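Local coordinates for CDGSH iron-sulfur domain-containing protein 3, mitochondrial (PDB 6AVJ) that binds two [2Fe-2S] clusters, can pass them to apoferredoxins, and helps maintain mitochondrial iron homeostasis and normal levels of reactive oxygen species, at residues I12-V17 / Q33-G38; R23-G28 / T64-Q69. The protein carries 2 engineered substitutions. One frame throughout, in Å; residues are numbered along the deposited sequence.

Contact 1: I12-V17 / Q33-G38; sequences IKVELV and QPFCDG. With FES (Fe2/s2 (inorganic) cluster), chain D.
Ile12 sets CG1 beside its backbone N (chi1 -67°) and extends from there (chi2 163°), which carries CD1 over to the backbone of Gln33 and Pro34. Val14 has the same first rotation (chi1 -57°), and this places CG1 against Pro34 and Phe35. The contact joins strand 12-16 to the cluster-binding loop of the first CDGSH motif in this NEET fold. No hydrogen bond crosses it; apolar side chains carry it, apart from the methyl of Ile12 set against the carbonyl O of Gln33. CD1 of Ile12 lies 3.5 Å from Gln33 O and 4.0 Å from Pro34 CD. Val14 CG1 meets Pro34 CG tip to tip at 4.1 Å. The same methyl approaches Phe35 CE2 obliquely at 4.2 Å. The peptide before Pro34 is cis. The Pro34 ring folds back over Phe35, with CG 3.8 Å above the centre of the Phe35 ring. Strand 58-62 pairs with strand 12-16, and its Leu62 also touches Val14 and Phe35. Beyond Phe35 the loop turns to the cluster. The engineered Cys40 completes the protein ligands of the iron that Cys36 holds. Cys36 SG binds FE1 at 2.4 Å, and Asp37 OD1 lies 3.6 Å from the bridging sulfide S2.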
# COMPACT_ATOMS: atom_id res chain seq x y z
N ILE A 12 8.08 -0.14 1.62
CA ILE A 12 8.57 -1.13 2.56
C ILE A 12 9.02 -2.36 1.77
O ILE A 12 8.27 -2.90 0.94
CB ILE A 12 7.53 -1.50 3.64
CG1 ILE A 12 7.31 -0.29 4.53
CG2 ILE A 12 8.04 -2.63 4.50
CD1 ILE A 12 6.03 -0.38 5.36
N LYS A 13 10.24 -2.78 2.01
CA LYS A 13 10.77 -3.97 1.36
C LYS A 13 10.27 -5.19 2.11
O LYS A 13 10.33 -5.22 3.34
CB LYS A 13 12.30 -3.95 1.34
CG LYS A 13 12.90 -2.82 0.58
CD LYS A 13 14.37 -3.08 0.25
CE LYS A 13 15.08 -1.82 -0.26
NZ LYS A 13 15.64 -0.94 0.85
N VAL A 14 9.79 -6.20 1.38
CA VAL A 14 9.25 -7.40 2.01
C VAL A 14 9.74 -8.61 1.21
O VAL A 14 9.83 -8.57 -0.03
CB VAL A 14 7.70 -7.41 2.08
CG1 VAL A 14 7.17 -6.24 2.81
CG2 VAL A 14 7.13 -7.38 0.76
N GLU A 15 10.05 -9.67 1.93
CA GLU A 15 10.41 -10.94 1.29
C GLU A 15 9.10 -11.67 1.02
O GLU A 15 8.47 -12.19 1.95
CB GLU A 15 11.36 -11.76 2.16
CG GLU A 15 11.73 -13.03 1.43
CD GLU A 15 12.80 -13.86 2.12
OE1 GLU A 15 13.62 -13.31 2.85
OE2 GLU A 15 12.80 -15.07 1.88
N LEU A 16 8.66 -11.67 -0.23
CA LEU A 16 7.52 -12.51 -0.65
C LEU A 16 7.92 -13.97 -0.77
O LEU A 16 9.02 -14.28 -1.21
CB LEU A 16 6.98 -12.07 -2.00
CG LEU A 16 6.49 -10.63 -2.09
CD1 LEU A 16 5.87 -10.37 -3.48
CD2 LEU A 16 5.57 -10.31 -1.00
N VAL A 17 6.99 -14.86 -0.41
CA VAL A 17 7.18 -16.32 -0.40
C VAL A 17 6.28 -16.91 -1.48
O VAL A 17 5.05 -16.67 -1.47
CB VAL A 17 6.84 -16.90 0.98
CG1 VAL A 17 6.79 -18.47 0.91
CG2 VAL A 17 7.85 -16.40 2.03
N GLN A 33 1.45 -1.58 7.80
CA GLN A 33 1.81 -1.34 6.42
C GLN A 33 2.91 -2.32 6.04
O GLN A 33 3.79 -2.61 6.86
CB GLN A 33 2.28 0.09 6.21
CG GLN A 33 1.16 1.14 6.24
CD GLN A 33 0.16 0.94 5.11
OE1 GLN A 33 0.53 0.49 3.99
NE2 GLN A 33 -1.10 1.24 5.38
N PRO A 34 2.93 -2.80 4.79
CA PRO A 34 2.15 -2.38 3.60
C PRO A 34 0.88 -3.18 3.40
O PRO A 34 0.23 -3.05 2.35
CB PRO A 34 3.09 -2.68 2.44
CG PRO A 34 3.86 -3.87 2.93
CD PRO A 34 4.01 -3.73 4.41
N PHE A 35 0.52 -4.01 4.36
CA PHE A 35 -0.58 -4.97 4.21
C PHE A 35 -1.81 -4.53 4.99
O PHE A 35 -1.73 -3.75 5.94
CB PHE A 35 -0.13 -6.37 4.70
CG PHE A 35 1.06 -6.90 3.95
CD1 PHE A 35 0.96 -7.19 2.61
CD2 PHE A 35 2.28 -7.10 4.59
CE1 PHE A 35 2.05 -7.67 1.91
CE2 PHE A 35 3.36 -7.57 3.92
CZ PHE A 35 3.26 -7.85 2.56
N CYS A 36 -2.95 -5.06 4.58
CA CYS A 36 -4.24 -4.78 5.21
C CYS A 36 -4.33 -5.38 6.62
O CYS A 36 -3.90 -6.51 6.85
CB CYS A 36 -5.34 -5.33 4.30
SG CYS A 36 -7.02 -5.25 4.84
N ASP A 37 -4.85 -4.59 7.55
CA ASP A 37 -5.19 -5.04 8.89
C ASP A 37 -6.69 -4.92 9.17
O ASP A 37 -7.11 -5.06 10.33
CB ASP A 37 -4.39 -4.25 9.95
CG ASP A 37 -4.81 -2.77 10.09
OD1 ASP A 37 -5.74 -2.25 9.37
OD2 ASP A 37 -4.17 -2.08 10.96
N GLY A 38 -7.50 -4.69 8.15
CA GLY A 38 -8.95 -4.62 8.33
C GLY A 38 -9.50 -3.22 8.55
O GLY A 38 -10.73 -3.06 8.57
FE1 FES D . -7.47 -2.97 4.42
FE2 FES D . -6.15 -0.65 3.99
S1 FES D . -7.05 -1.93 2.47
S2 FES D . -6.49 -1.66 5.91

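Contact 2: R23-G28 / T64-Q69. With FES (Fe2/s2 (inorganic) cluster), chain D; FES (Fe2/s2 (inorganic) cluster), chain E.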
# COMPACT_ATOMS: atom_id res chain seq x y z
N ARG A 23 -2.36 -9.45 0.99
CA ARG A 23 -3.45 -8.46 0.86
C ARG A 23 -2.87 -7.07 1.06
O ARG A 23 -2.60 -6.65 2.19
CB ARG A 23 -4.57 -8.74 1.84
CG ARG A 23 -5.38 -10.03 1.48
CD ARG A 23 -6.36 -10.43 2.54
NE ARG A 23 -7.17 -11.57 2.08
CZ ARG A 23 -6.76 -12.84 2.07
NH1 ARG A 23 -5.55 -13.16 2.51
NH2 ARG A 23 -7.56 -13.80 1.62
N TRP A 24 -2.61 -6.39 -0.04
CA TRP A 24 -1.96 -5.08 0.01
C TRP A 24 -2.95 -4.00 0.46
O TRP A 24 -4.07 -3.93 -0.04
CB TRP A 24 -1.42 -4.70 -1.34
CG TRP A 24 -0.80 -3.31 -1.44
CD1 TRP A 24 0.33 -2.90 -0.81
CD2 TRP A 24 -1.23 -2.22 -2.25
NE1 TRP A 24 0.64 -1.62 -1.17
CE2 TRP A 24 -0.30 -1.18 -2.07
CE3 TRP A 24 -2.27 -2.03 -3.15
CZ2 TRP A 24 -0.46 0.07 -2.71
CZ3 TRP A 24 -2.41 -0.84 -3.79
CH2 TRP A 24 -1.51 0.21 -3.56
N CYS A 25 -2.52 -3.14 1.36
CA CYS A 25 -3.44 -2.11 1.81
C CYS A 25 -3.57 -1.05 0.72
O CYS A 25 -2.59 -0.40 0.33
CB CYS A 25 -2.99 -1.50 3.15
SG CYS A 25 -3.91 -0.02 3.64
N VAL A 26 -4.79 -0.87 0.22
CA VAL A 26 -5.03 0.15 -0.80
C VAL A 26 -5.45 1.48 -0.19
O VAL A 26 -5.38 2.51 -0.88
CB VAL A 26 -6.10 -0.30 -1.81
CG1 VAL A 26 -5.82 -1.70 -2.34
CG2 VAL A 26 -7.50 -0.23 -1.18
N CYS A 27 -5.97 1.48 1.04
CA CYS A 27 -6.66 2.64 1.59
C CYS A 27 -5.74 3.59 2.37
O CYS A 27 -6.14 4.75 2.62
CB CYS A 27 -7.83 2.20 2.49
SG CYS A 27 -7.27 1.50 4.12
N GLY A 28 -4.53 3.16 2.72
CA GLY A 28 -3.60 3.95 3.50
C GLY A 28 -3.80 3.95 5.01
O GLY A 28 -3.01 4.58 5.72
N THR A 64 3.55 2.33 -0.09
CA THR A 64 2.94 2.86 1.11
C THR A 64 2.30 4.24 0.89
O THR A 64 1.39 4.60 1.64
CB THR A 64 3.98 3.00 2.22
OG1 THR A 64 5.05 3.83 1.72
CG2 THR A 64 4.55 1.66 2.67
N CYS A 65 2.78 5.02 -0.08
CA CYS A 65 2.14 6.32 -0.38
C CYS A 65 0.78 6.17 -1.04
O CYS A 65 -0.01 7.14 -1.05
CB CYS A 65 3.03 7.17 -1.26
SG CYS A 65 3.12 6.61 -3.03
N LYS A 66 0.48 4.97 -1.54
CA LYS A 66 -0.73 4.51 -2.20
C LYS A 66 -0.98 5.19 -3.55
O LYS A 66 -2.05 4.98 -4.14
CB LYS A 66 -1.97 4.63 -1.30
CG LYS A 66 -1.79 3.98 0.11
CD LYS A 66 -1.16 2.59 0.02
CE LYS A 66 -0.97 1.96 1.39
NZ LYS A 66 -0.21 0.65 1.27
N ALA A 67 -0.01 5.89 -4.10
CA ALA A 67 -0.17 6.53 -5.39
C ALA A 67 0.53 5.81 -6.55
O ALA A 67 0.53 6.34 -7.67
CB ALA A 67 0.35 7.97 -5.31
N THR A 68 1.10 4.63 -6.33
CA THR A 68 1.79 3.96 -7.43
C THR A 68 0.85 3.72 -8.63
O THR A 68 -0.35 3.46 -8.48
CB THR A 68 2.35 2.62 -6.97
OG1 THR A 68 2.95 1.97 -8.12
CG2 THR A 68 1.24 1.72 -6.40
N GLN A 69 1.41 3.73 -9.84
CA GLN A 69 0.67 3.38 -11.03
C GLN A 69 0.74 1.89 -11.33
O GLN A 69 0.04 1.45 -12.23
CB GLN A 69 1.16 4.21 -12.24
CG GLN A 69 0.84 5.74 -12.12
CD GLN A 69 -0.59 6.09 -12.57
OE1 GLN A 69 -1.26 5.33 -13.31
NE2 GLN A 69 -1.06 7.25 -12.12
FE1 FES D . -7.47 -2.97 4.42
FE2 FES D . -6.15 -0.65 3.99
S1 FES D . -7.05 -1.93 2.47
S2 FES D . -6.49 -1.66 5.91
FE1 FES E . 6.86 4.23 -3.92
FE2 FES E . 4.15 4.50 -3.37
S1 FES E . 5.82 4.08 -1.95
S2 FES E . 5.19 4.58 -5.32
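Lys66 and Trp24 run past each other in opposite directions. The lysine chain bends near its base (chi2 -46°) and is then extended to its end. This course takes it between the indole and the turn at Cys25-Gly28. Its CD lies 3.8 Å from Trp24 CZ2, and on the turn side CG packs 3.8 Å from Gly28 CA. The ammonium meets the indole obliquely. The distance of 3.4 Å between Lys66 NZ and Trp24 NE1 is no hydrogen bond, since both are donors. Both donate to the backbone O of Cys63, which is consistent with their closeness. NZ also donates to Cys25 O at 2.8 Å, the one hydrogen bond across the two segments. The C=O...N angle is 141°, and the donor is tilted 20° from the carbonyl plane. NZ donates to Gln33 OE1 as well, so three acceptors grip the ammonium: Cys25 O, Cys63 O and Gln33 OE1. This would be expected to hold the charge in place between the two cluster loops. Gly28 N, buried here, has no partner in the model. At the far end of the indole, Trp24 CH2 lies 4.2 Å from the methyl CG2 of Thr68. The indole also packs on Leu50 and Phe52 of strand 50-53 and on Pro71 and Pro72. Each segment also holds a cluster. Cys25 SG and Cys27 SG both bind FE2 of one cluster. Cys65 SG binds FE2 of the other at 2.4 Å, and Cys63 is its second protein ligand there. Ala67 N donates to Cys65 SG at 3.4 Å. The lysine that follows the second Cys-X-Cys turn, gripping the backbone of the first, is consistent with the pseudo-symmetric core of a monomeric NEET protein in which two CDGSH motifs each carry a cluster.

Contacts 1 and 2 have centres 10 Å apart and share the first [2Fe-2S] cluster. Contact 1 reaches one iron of that cluster and contact 2 the other. Their segments alternate along the chain and touch directly. Gln33 OE1 is 2.8 Å from Lys66 NZ, a probable hydrogen bond that ties the first motif's loop to the second motif. Cys36 N is 2.9 Å from Arg23 O, a probable backbone bond between neighbouring cluster segments. Pro34 O packs 3.2 Å from Trp24 CD1. Of the two, contact 2 alone reaches the second cluster, whose protein ligands also include Cys74 and the engineered Cys78. The nearer irons, FE2 of each cluster, are 13.7 Å apart.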